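PDB 2NQW: CBS domain protein from Porphyromonas gingivalis, which is of unknown function but belongs to a CBS-domain membrane protein family that may bind flavin adenine dinucleotide, this chain being its transporter associated domain. Local coordinates for residues Y17-K22 and H30-P35; N37-L42 and E70-Q75; Q75-D80 and I84-I89. One frame throughout, in Å; residues are numbered along the deposited sequence.

Interaction 1: Y17-K22 and H30-P35; sequences YLFEGK and HYLDLP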
loop_
_atom_site.group_PDB
_atom_site.type_symbol
_atom_site.label_atom_id
_atom_site.label_comp_id
_atom_site.label_asym_id
_atom_site.label_seq_id
_atom_site.Cartn_x
_atom_site.Cartn_y
_atom_site.Cartn_z
ATOM N N TYR A 17 6.649 -3.753 -6.021
ATOM C CA TYR A 17 5.631 -4.760 -5.777
ATOM C C TYR A 17 4.288 -4.226 -6.211
ATOM O O TYR A 17 4.030 -3.038 -6.117
ATOM C CB TYR A 17 5.564 -5.111 -4.264
ATOM C CG TYR A 17 6.907 -5.523 -3.734
ATOM C CD1 TYR A 17 7.410 -6.802 -3.991
ATOM C CD2 TYR A 17 7.705 -4.611 -3.065
ATOM C CE1 TYR A 17 8.672 -7.180 -3.553
ATOM C CE2 TYR A 17 8.984 -4.953 -2.643
ATOM C CZ TYR A 17 9.455 -6.241 -2.895
ATOM O OH TYR A 17 10.716 -6.628 -2.463
ATOM N N LEU A 18 3.410 -5.123 -6.615
ATOM C CA LEU A 18 1.986 -4.769 -6.808
ATOM C C LEU A 18 1.176 -5.585 -5.813
ATOM O O LEU A 18 1.318 -6.825 -5.775
ATOM C CB LEU A 18 1.518 -5.085 -8.220
ATOM C CG LEU A 18 2.198 -4.301 -9.312
ATOM C CD1 LEU A 18 1.771 -4.829 -10.694
ATOM C CD2 LEU A 18 1.785 -2.819 -9.195
ATOM N N PHE A 19 0.354 -4.902 -5.002
ATOM C CA PHE A 19 -0.500 -5.582 -4.012
ATOM C C PHE A 19 -1.957 -5.306 -4.300
ATOM O O PHE A 19 -2.323 -4.172 -4.675
ATOM C CB PHE A 19 -0.203 -5.045 -2.600
ATOM C CG PHE A 19 0.901 -5.777 -1.892
ATOM C CD1 PHE A 19 0.599 -6.809 -1.002
ATOM C CD2 PHE A 19 2.233 -5.476 -2.141
ATOM C CE1 PHE A 19 1.635 -7.530 -0.349
ATOM C CE2 PHE A 19 3.261 -6.184 -1.508
ATOM C CZ PHE A 19 2.948 -7.208 -0.601
ATOM N N GLU A 20 -2.803 -6.283 -4.004
ATOM C CA GLU A 20 -4.237 -6.023 -3.939
ATOM C C GLU A 20 -4.498 -4.949 -2.878
ATOM O O GLU A 20 -3.918 -4.990 -1.780
ATOM C CB GLU A 20 -4.992 -7.315 -3.586
ATOM C CG GLU A 20 -4.867 -8.376 -4.655
ATOM C CD GLU A 20 -5.517 -9.708 -4.276
ATOM O OE1 GLU A 20 -5.867 -9.926 -3.101
ATOM O OE2 GLU A 20 -5.622 -10.569 -5.180
ATOM N N GLY A 21 -5.414 -4.017 -3.164
ATOM C CA GLY A 21 -5.670 -2.938 -2.197
ATOM C C GLY A 21 -6.222 -3.437 -0.870
ATOM O O GLY A 21 -5.948 -2.854 0.186
ATOM N N LYS A 22 -6.986 -4.527 -0.908
ATOM C CA LYS A 22 -7.591 -5.050 0.308
ATOM C C LYS A 22 -6.621 -5.800 1.199
ATOM O O LYS A 22 -7.008 -6.251 2.298
ATOM C CB LYS A 22 -8.741 -6.001 -0.043
ATOM C CG LYS A 22 -8.248 -7.371 -0.537
ATOM C CD LYS A 22 -9.394 -8.361 -0.785
ATOM C CE LYS A 22 -8.840 -9.672 -1.293
ATOM N NZ LYS A 22 -7.904 -10.294 -0.330
ATOM N N HIS A 30 4.030 -9.222 6.527
ATOM C CA HIS A 30 4.407 -10.649 6.416
ATOM C C HIS A 30 5.143 -10.912 5.100
ATOM O O HIS A 30 6.254 -11.467 5.096
ATOM C CB HIS A 30 3.142 -11.510 6.483
ATOM C CG HIS A 30 3.359 -12.946 6.156
ATOM N ND1 HIS A 30 3.902 -13.826 7.062
ATOM C CD2 HIS A 30 3.173 -13.635 5.006
ATOM C CE1 HIS A 30 4.011 -15.018 6.487
ATOM N NE2 HIS A 30 3.575 -14.931 5.237
ATOM N N TYR A 31 4.544 -10.506 3.976
ATOM C CA TYR A 31 5.116 -10.854 2.676
ATOM C C TYR A 31 6.361 -10.029 2.350
ATOM O O TYR A 31 7.206 -10.506 1.579
ATOM C CB TYR A 31 4.062 -10.697 1.559
ATOM C CG TYR A 31 3.071 -11.849 1.595
ATOM C CD1 TYR A 31 3.496 -13.172 1.396
ATOM C CD2 TYR A 31 1.717 -11.628 1.859
ATOM C CE1 TYR A 31 2.610 -14.246 1.437
ATOM C CE2 TYR A 31 0.811 -12.723 1.907
ATOM C CZ TYR A 31 1.287 -14.005 1.689
ATOM O OH TYR A 31 0.411 -15.062 1.713
ATOM N N LEU A 32 6.495 -8.817 2.907
ATOM C CA LEU A 32 7.666 -7.991 2.607
ATOM C C LEU A 32 8.703 -8.049 3.716
ATOM O O LEU A 32 9.677 -7.299 3.673
ATOM C CB LEU A 32 7.269 -6.543 2.298
ATOM C CG LEU A 32 6.372 -6.399 1.067
ATOM C CD1 LEU A 32 6.147 -4.905 0.805
ATOM C CD2 LEU A 32 6.958 -7.106 -0.154
ATOM N N ASP A 33 8.524 -8.940 4.695
ATOM C CA ASP A 33 9.505 -9.104 5.760
ATOM C C ASP A 33 9.776 -7.777 6.408
ATOM O O ASP A 33 10.956 -7.467 6.777
ATOM C CB ASP A 33 10.820 -9.698 5.234
ATOM C CG ASP A 33 10.636 -11.033 4.582
ATOM O OD1 ASP A 33 9.829 -11.844 5.082
ATOM O OD2 ASP A 33 11.313 -11.313 3.553
ATOM N N LEU A 34 8.712 -7.100 6.845
ATOM C CA LEU A 34 8.838 -5.783 7.502
ATOM C C LEU A 34 8.710 -5.881 9.009
ATOM O O LEU A 34 7.992 -6.749 9.511
ATOM C CB LEU A 34 7.752 -4.833 7.001
ATOM C CG LEU A 34 7.801 -4.570 5.489
ATOM C CD1 LEU A 34 6.630 -3.676 5.082
ATOM C CD2 LEU A 34 9.113 -3.939 5.093
ATOM N N PRO A 35 9.354 -4.959 9.726
ATOM C CA PRO A 35 9.147 -4.895 11.184
ATOM C C PRO A 35 7.723 -4.421 11.530
ATOM O O PRO A 35 7.031 -3.788 10.716
ATOM C CB PRO A 35 10.179 -3.869 11.626
ATOM C CG PRO A 35 10.296 -2.948 10.461
ATOM C CD PRO A 35 10.237 -3.890 9.240
#
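Leu32 pushes its two methyl groups between the rings of Tyr17 and Phe19, and in doing so seats the end of helix 25-32 on strand 17-20 of the antiparallel sheet. This is helix-on-sheet packing in the transporter associated domain, and it is wholly apolar across the two segments. The tight part is small. Methyl CD2 of Leu32 stands over the middle of the Tyr17 ring as a CH-pi contact, 3.6 Å from the ring centroid and only 3° off the normal, so all six ring carbons lie almost equally far from it. Phe19 reaches the same leucine from the opposite direction with the far end of its ring, where CE2 lies 3.9 Å from Leu32 CD1. Leu32 can serve both rings because CG is anti to its carbonyl carbon (chi1 -62°): from there CD2 covers the Tyr17 face and also reaches Phe19, at 4.0 Å from CZ, while CD1 lies against Phe19 CE2. Phe19 is the buried member. Its ring also stacks on Phe9 and packs on Val28 and Ile89, and its backbone is hydrogen-bonded to Ile87 of the neighbouring strand 84-89.

The loose side begins at Tyr31. Its CB sits at the edge of the Phe19 ring, 4.3 Å from CZ, but the rest of the side chain leads away from the strand, toward Phe9, Leu7 and Pro8. His30 and Asp33, both exposed, mark the solvent side. Asp33, with positive phi, ends the helix in a Schellman motif, and the chain then turns off toward Leu34. Back on the tight side, the innermost touch on the leucine is at its branch carbon, with Phe19 CZ 3.9 Å from Leu32 CG.

Interaction 2: N37-L42 and E70-Q75; sequences NAFGEL and EPFRFQ
Phe39 brings one corner of its ring, CE1, over a face of the Phe72 ring, 3.7 Å from Phe72 CE1 and displaced toward the rim. The pair is oblique, with planes at 51° and centroids 5.0 Å apart. The same CE1 also meets the edge of Phe74, 4.0 Å from its CZ, so one phenyl corner serves two rings of strand 72-79. With CG anti to the carbonyl carbon (chi1 -55°), the Phe39 ring is carried toward both. Ala38 adds its CB beside Phe72, and its carbonyl oxygen lies near the plane of that ring, 3.5 Å from CE1.

Next outward, Pro71, which follows a cis peptide bond, lays CG over the other face of Phe72. A type I turn from Asn37 to Gly40 presents Ala38 and Phe39 to the strand. A water donates to Ala38 O at 2.7 Å and to Glu70 O at 2.8 Å, tying the two backbones together. Beyond, Phe39 packs on Leu52, Val28 and Leu34, Phe74 on Phe53, and Phe72 meets Phe92 edge-to-face. Direct contact is thus largely aromatic and apolar, holding turn to sheet in the buried core; Ala38 O at the ring edge is the exception, probably only weakly electrostatic, and the water supplies the polar bridge.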
loop_
_atom_site.group_PDB
_atom_site.type_symbol
_atom_site.label_atom_id
_atom_site.label_comp_id
_atom_site.label_asym_id
_atom_site.label_seq_id
_atom_site.Cartn_x
_atom_site.Cartn_y
_atom_site.Cartn_z
ATOM N N ASN A 37 6.548 -2.043 13.230
ATOM C CA ASN A 37 6.270 -0.611 13.196
ATOM C C ASN A 37 6.471 0.013 11.835
ATOM O O ASN A 37 6.526 1.235 11.731
ATOM C CB ASN A 37 7.123 0.130 14.237
ATOM C CG ASN A 37 8.576 0.179 13.878
ATOM O OD1 ASN A 37 9.069 -0.604 13.068
ATOM N ND2 ASN A 37 9.294 1.154 14.462
ATOM N N ALA A 38 6.533 -0.776 10.766
ATOM C CA ALA A 38 6.846 -0.240 9.449
ATOM C C ALA A 38 5.901 0.900 9.044
ATOM O O ALA A 38 6.324 1.857 8.390
ATOM C CB ALA A 38 6.783 -1.357 8.389
ATOM N N PHE A 39 4.606 0.767 9.377
ATOM C CA PHE A 39 3.613 1.772 8.954
ATOM C C PHE A 39 3.189 2.677 10.106
ATOM O O PHE A 39 2.261 3.490 9.950
ATOM C CB PHE A 39 2.421 1.072 8.271
ATOM C CG PHE A 39 2.844 0.190 7.121
ATOM C CD1 PHE A 39 3.592 0.711 6.066
ATOM C CD2 PHE A 39 2.500 -1.153 7.114
ATOM C CE1 PHE A 39 3.988 -0.113 5.000
ATOM C CE2 PHE A 39 2.890 -1.981 6.055
ATOM C CZ PHE A 39 3.637 -1.476 5.004
ATOM N N GLY A 40 3.894 2.533 11.225
ATOM C CA GLY A 40 3.822 3.540 12.294
ATOM C C GLY A 40 2.465 3.743 12.928
ATOM O O GLY A 40 1.550 2.919 12.814
ATOM N N GLU A 41 2.303 4.871 13.617
ATOM C CA GLU A 41 1.045 5.145 14.298
ATOM C C GLU A 41 -0.094 5.295 13.310
ATOM O O GLU A 41 -1.221 4.890 13.598
ATOM C CB GLU A 41 1.152 6.413 15.156
ATOM C CG GLU A 41 2.036 6.243 16.346
ATOM C CD GLU A 41 2.011 7.459 17.263
ATOM O OE1 GLU A 41 0.954 7.781 17.864
ATOM O OE2 GLU A 41 3.048 8.115 17.393
ATOM N N LEU A 42 0.166 5.893 12.154
ATOM C CA LEU A 42 -0.873 6.023 11.180
ATOM C C LEU A 42 -1.409 4.630 10.772
ATOM O O LEU A 42 -2.635 4.390 10.656
ATOM C CB LEU A 42 -0.287 6.773 9.989
ATOM C CG LEU A 42 -1.345 7.407 9.121
ATOM C CD1 LEU A 42 -2.115 8.535 9.859
ATOM C CD2 LEU A 42 -0.719 7.936 7.872
ATOM N N GLU A 70 7.474 7.356 4.791
ATOM C CA GLU A 70 8.867 6.969 4.568
ATOM C C GLU A 70 9.189 5.682 5.341
ATOM O O GLU A 70 8.823 5.556 6.509
ATOM C CB GLU A 70 9.824 8.084 4.984
ATOM C CG GLU A 70 9.864 9.274 4.030
ATOM C CD GLU A 70 10.606 9.006 2.741
ATOM O OE1 GLU A 70 11.102 7.891 2.543
ATOM O OE2 GLU A 70 10.763 9.946 1.929
ATOM N N PRO A 71 9.937 4.746 4.728
ATOM C CA PRO A 71 10.621 4.815 3.434
ATOM C C PRO A 71 9.759 4.375 2.256
ATOM O O PRO A 71 10.302 4.173 1.173
ATOM C CB PRO A 71 11.774 3.826 3.626
ATOM C CG PRO A 71 11.138 2.742 4.473
ATOM C CD PRO A 71 10.303 3.528 5.487
ATOM N N PHE A 72 8.450 4.226 2.458
ATOM C CA PHE A 72 7.578 3.675 1.414
ATOM C C PHE A 72 6.956 4.755 0.560
ATOM O O PHE A 72 6.593 5.829 1.047
ATOM C CB PHE A 72 6.454 2.855 2.089
ATOM C CG PHE A 72 6.981 1.762 2.984
ATOM C CD1 PHE A 72 6.968 1.922 4.357
ATOM C CD2 PHE A 72 7.570 0.628 2.452
ATOM C CE1 PHE A 72 7.492 0.942 5.182
ATOM C CE2 PHE A 72 8.118 -0.367 3.287
ATOM C CZ PHE A 72 8.085 -0.209 4.647
ATOM N N ARG A 73 6.772 4.425 -0.705
ATOM C CA ARG A 73 5.976 5.242 -1.605
ATOM C C ARG A 73 4.950 4.323 -2.257
ATOM O O ARG A 73 5.288 3.205 -2.701
ATOM C CB ARG A 73 6.861 5.883 -2.682
ATOM C CG ARG A 73 6.095 6.826 -3.603
ATOM C CD ARG A 73 7.057 7.411 -4.701
ATOM N NE ARG A 73 6.337 8.313 -5.607
ATOM C CZ ARG A 73 6.059 9.578 -5.318
ATOM N NH1 ARG A 73 6.469 10.086 -4.159
ATOM N NH2 ARG A 73 5.371 10.330 -6.188
ATOM N N PHE A 74 3.709 4.798 -2.302
ATOM C CA PHE A 74 2.583 4.010 -2.805
ATOM C C PHE A 74 1.957 4.712 -3.990
ATOM O O PHE A 74 1.921 5.953 -4.034
ATOM C CB PHE A 74 1.493 3.966 -1.719
ATOM C CG PHE A 74 1.977 3.442 -0.383
ATOM C CD1 PHE A 74 2.332 2.108 -0.239
ATOM C CD2 PHE A 74 2.097 4.271 0.729
ATOM C CE1 PHE A 74 2.796 1.620 0.972
ATOM C CE2 PHE A 74 2.558 3.769 1.972
ATOM C CZ PHE A 74 2.878 2.424 2.077
ATOM N N GLN A 75 1.458 3.945 -4.954
ATOM C CA GLN A 75 0.736 4.548 -6.061
ATOM C C GLN A 75 -0.502 3.682 -6.352
ATOM O O GLN A 75 -0.422 2.445 -6.404
ATOM C CB GLN A 75 1.620 4.595 -7.312
ATOM C CG GLN A 75 0.929 5.189 -8.557
ATOM C CD GLN A 75 1.910 5.261 -9.715
ATOM O OE1 GLN A 75 3.114 5.447 -9.502
ATOM N NE2 GLN A 75 1.410 5.187 -10.923
HETATM O O HOH W 1 8.442 3.555 8.445
#

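Interaction 3: Q75-D80 and I84-I89; sequences QVTQMD and IIEIKI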
loop_
_atom_site.group_PDB
_atom_site.type_symbol
_atom_site.label_atom_id
_atom_site.label_comp_id
_atom_site.label_asym_id
_atom_site.label_seq_id
_atom_site.Cartn_x
_atom_site.Cartn_y
_atom_site.Cartn_z
ATOM N N GLN A 75 1.458 3.945 -4.954
ATOM C CA GLN A 75 0.736 4.548 -6.061
ATOM C C GLN A 75 -0.502 3.682 -6.352
ATOM O O GLN A 75 -0.422 2.445 -6.404
ATOM C CB GLN A 75 1.620 4.595 -7.312
ATOM C CG GLN A 75 0.929 5.189 -8.557
ATOM C CD GLN A 75 1.910 5.261 -9.715
ATOM O OE1 GLN A 75 3.114 5.447 -9.502
ATOM N NE2 GLN A 75 1.410 5.187 -10.923
ATOM N N VAL A 76 -1.654 4.346 -6.537
ATOM C CA VAL A 76 -2.869 3.597 -6.926
ATOM C C VAL A 76 -2.713 3.280 -8.405
ATOM O O VAL A 76 -2.736 4.190 -9.233
ATOM C CB VAL A 76 -4.148 4.422 -6.688
ATOM C CG1 VAL A 76 -5.370 3.701 -7.248
ATOM C CG2 VAL A 76 -4.313 4.650 -5.211
ATOM N N THR A 77 -2.587 1.987 -8.735
ATOM C CA THR A 77 -2.405 1.624 -10.141
ATOM C C THR A 77 -3.706 1.146 -10.790
ATOM O O THR A 77 -3.828 1.224 -12.008
ATOM C CB THR A 77 -1.341 0.531 -10.279
ATOM O OG1 THR A 77 -1.686 -0.549 -9.399
ATOM C CG2 THR A 77 0.047 1.120 -9.940
ATOM N N GLN A 78 -4.651 0.645 -9.991
ATOM C CA GLN A 78 -5.952 0.216 -10.547
ATOM C C GLN A 78 -7.057 0.492 -9.553
ATOM O O GLN A 78 -6.864 0.333 -8.334
ATOM C CB GLN A 78 -5.966 -1.281 -10.860
ATOM C CG GLN A 78 -4.945 -1.700 -11.910
ATOM C CD GLN A 78 -5.171 -3.136 -12.321
ATOM O OE1 GLN A 78 -6.268 -3.495 -12.799
ATOM N NE2 GLN A 78 -4.162 -3.961 -12.143
HETATM N N MSE A 79 -8.225 0.875 -10.092
HETATM C CA MSE A 79 -9.452 0.986 -9.319
HETATM C C MSE A 79 -10.553 0.323 -10.102
HETATM O O MSE A 79 -10.471 0.257 -11.331
HETATM C CB MSE A 79 -9.866 2.453 -9.104
HETATM C CG MSE A 79 -8.935 3.184 -8.142
HETATM SE SE MSE A 79 -9.513 4.957 -7.666
HETATM C CE MSE A 79 -11.118 4.476 -6.695
ATOM N N ASP A 80 -11.581 -0.146 -9.402
ATOM C CA ASP A 80 -12.851 -0.468 -10.074
ATOM C C ASP A 80 -13.696 0.817 -10.022
ATOM O O ASP A 80 -13.109 1.918 -9.949
ATOM C CB ASP A 80 -13.493 -1.755 -9.521
ATOM C CG ASP A 80 -13.793 -1.707 -8.039
ATOM O OD1 ASP A 80 -13.948 -0.599 -7.465
ATOM O OD2 ASP A 80 -13.895 -2.823 -7.454
ATOM N N ILE A 84 -10.033 1.253 -4.549
ATOM C CA ILE A 84 -8.660 0.913 -4.910
ATOM C C ILE A 84 -8.505 -0.595 -4.943
ATOM O O ILE A 84 -8.745 -1.258 -3.924
ATOM C CB ILE A 84 -7.695 1.461 -3.844
ATOM C CG1 ILE A 84 -7.714 3.001 -3.836
ATOM C CG2 ILE A 84 -6.277 0.959 -4.145
ATOM C CD1 ILE A 84 -7.033 3.589 -2.573
ATOM N N ILE A 85 -8.122 -1.143 -6.096
ATOM C CA ILE A 85 -7.929 -2.584 -6.209
ATOM C C ILE A 85 -6.458 -2.988 -6.360
ATOM O O ILE A 85 -6.146 -4.143 -6.086
ATOM C CB ILE A 85 -8.821 -3.216 -7.258
ATOM C CG1 ILE A 85 -8.427 -2.799 -8.663
ATOM C CG2 ILE A 85 -10.308 -2.933 -6.948
ATOM C CD1 ILE A 85 -9.330 -3.456 -9.775
ATOM N N GLU A 86 -5.571 -2.066 -6.755
ATOM C CA GLU A 86 -4.149 -2.417 -6.781
ATOM C C GLU A 86 -3.346 -1.190 -6.400
ATOM O O GLU A 86 -3.629 -0.080 -6.868
ATOM C CB GLU A 86 -3.728 -2.882 -8.162
ATOM C CG GLU A 86 -2.287 -3.453 -8.208
ATOM C CD GLU A 86 -1.957 -3.889 -9.621
ATOM O OE1 GLU A 86 -1.815 -3.006 -10.490
ATOM O OE2 GLU A 86 -1.828 -5.113 -9.866
ATOM N N ILE A 87 -2.353 -1.438 -5.542
ATOM C CA ILE A 87 -1.391 -0.433 -5.146
ATOM C C ILE A 87 0.016 -0.946 -5.441
ATOM O O ILE A 87 0.361 -2.095 -5.096
ATOM C CB ILE A 87 -1.539 -0.091 -3.641
ATOM C CG1 ILE A 87 -2.805 0.764 -3.449
ATOM C CG2 ILE A 87 -0.317 0.662 -3.079
ATOM C CD1 ILE A 87 -3.242 0.933 -1.986
ATOM N N LYS A 88 0.813 -0.079 -6.065
ATOM C CA LYS A 88 2.248 -0.304 -6.216
ATOM C C LYS A 88 2.977 0.182 -4.977
ATOM O O LYS A 88 2.731 1.308 -4.512
ATOM C CB LYS A 88 2.754 0.476 -7.425
ATOM C CG LYS A 88 4.260 0.460 -7.548
ATOM C CD LYS A 88 4.694 1.102 -8.887
ATOM C CE LYS A 88 6.217 1.259 -8.888
ATOM N NZ LYS A 88 6.680 1.840 -10.202
ATOM N N ILE A 89 3.891 -0.663 -4.468
ATOM C CA ILE A 89 4.854 -0.236 -3.434
ATOM C C ILE A 89 6.199 -0.137 -4.164
ATOM O O ILE A 89 6.656 -1.120 -4.778
ATOM C CB ILE A 89 4.897 -1.238 -2.254
ATOM C CG1 ILE A 89 3.519 -1.350 -1.606
ATOM C CG2 ILE A 89 5.995 -0.811 -1.272
ATOM C CD1 ILE A 89 3.440 -2.349 -0.445
HETATM O O HOH W 2 4.974 3.981 -11.108
#
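Glu86 OE1 takes two hydrogen bonds from the opposite strand, one from Thr77 OG1 at 2.7 Å and one from Gln78 NE2 at 3.0 Å. They knit the antiparallel hairpin of strands 72-79 and 84-89 at the point where two classic beta bulges fall together. The threonine hydroxyl uses the anti lone pair of OE1, whereas the glutamine nitrogen comes from above the carboxylate, 63° out of its plane. The acceptor lies close to the amide plane of Gln78, and amide and carboxylate are nearly perpendicular. A chi1 of 52° on Thr77 points OG1 at the carboxylate. Two grips on one oxygen should hold OE1 in place and probably favour the charged form.

The bulges show in the backbone. Thr77 N and, weakly, Gln78 N both reach Glu86 O, and in turn Ile85 N and Glu86 N converge on Gln78 O from the same face of its carbonyl plane. Regular pairing resumes at Gln75 and Lys88, a hydrogen-bonded pair with Lys88 N 2.8 Å from Gln75 O. On the face these two share, a water bridges Gln75 OE1 and Lys88 NZ, and the lysine also makes a cation-pi contact with Phe90.

Packing completes the join. Thr77 turns its methyl to Lys88, CG2 lying 3.8 Å from CB. On the face of Val76, Ile84 and Ile87, Val76 CG2 meets Ile84 CD1 at 3.9 Å, the side chains crossing at about a right angle. Helix 49-57 covers this face, Val76 touching Phe53 and Ile87 touching Leu49. Selenomethionine Met79 rests CG against Ile84 CA. Near the turn, where Asp80 OD1 accepts from the backbone of Arg82 and Arg83, Asp80 OD2 lies 3.6 Å from methyl CG2 of Ile85.

The three contacts follow one another along the chain and all act on one five-stranded antiparallel sheet. Interaction 1 seats the end of helix 25-32 on strand 17-20, and interaction 2, its centre about 11 Å from that of interaction 1, brings the next turn against strand 72-79; Leu34 joins them by touching both Phe39 and Phe72. Interaction 3 zips strand 72-79 to strand 84-89, which pairs on its other side with strand 17-20 through probable hydrogen bonds from Phe19 N to Ile87 O and Ile89 N to Tyr17 O. Its centre lies about 16 Å from that of interaction 2, although Gln75 belongs to both. Interactions 1 and 2 thus pack helix end and turn on the sheet, while interaction 3 builds the sheet itself.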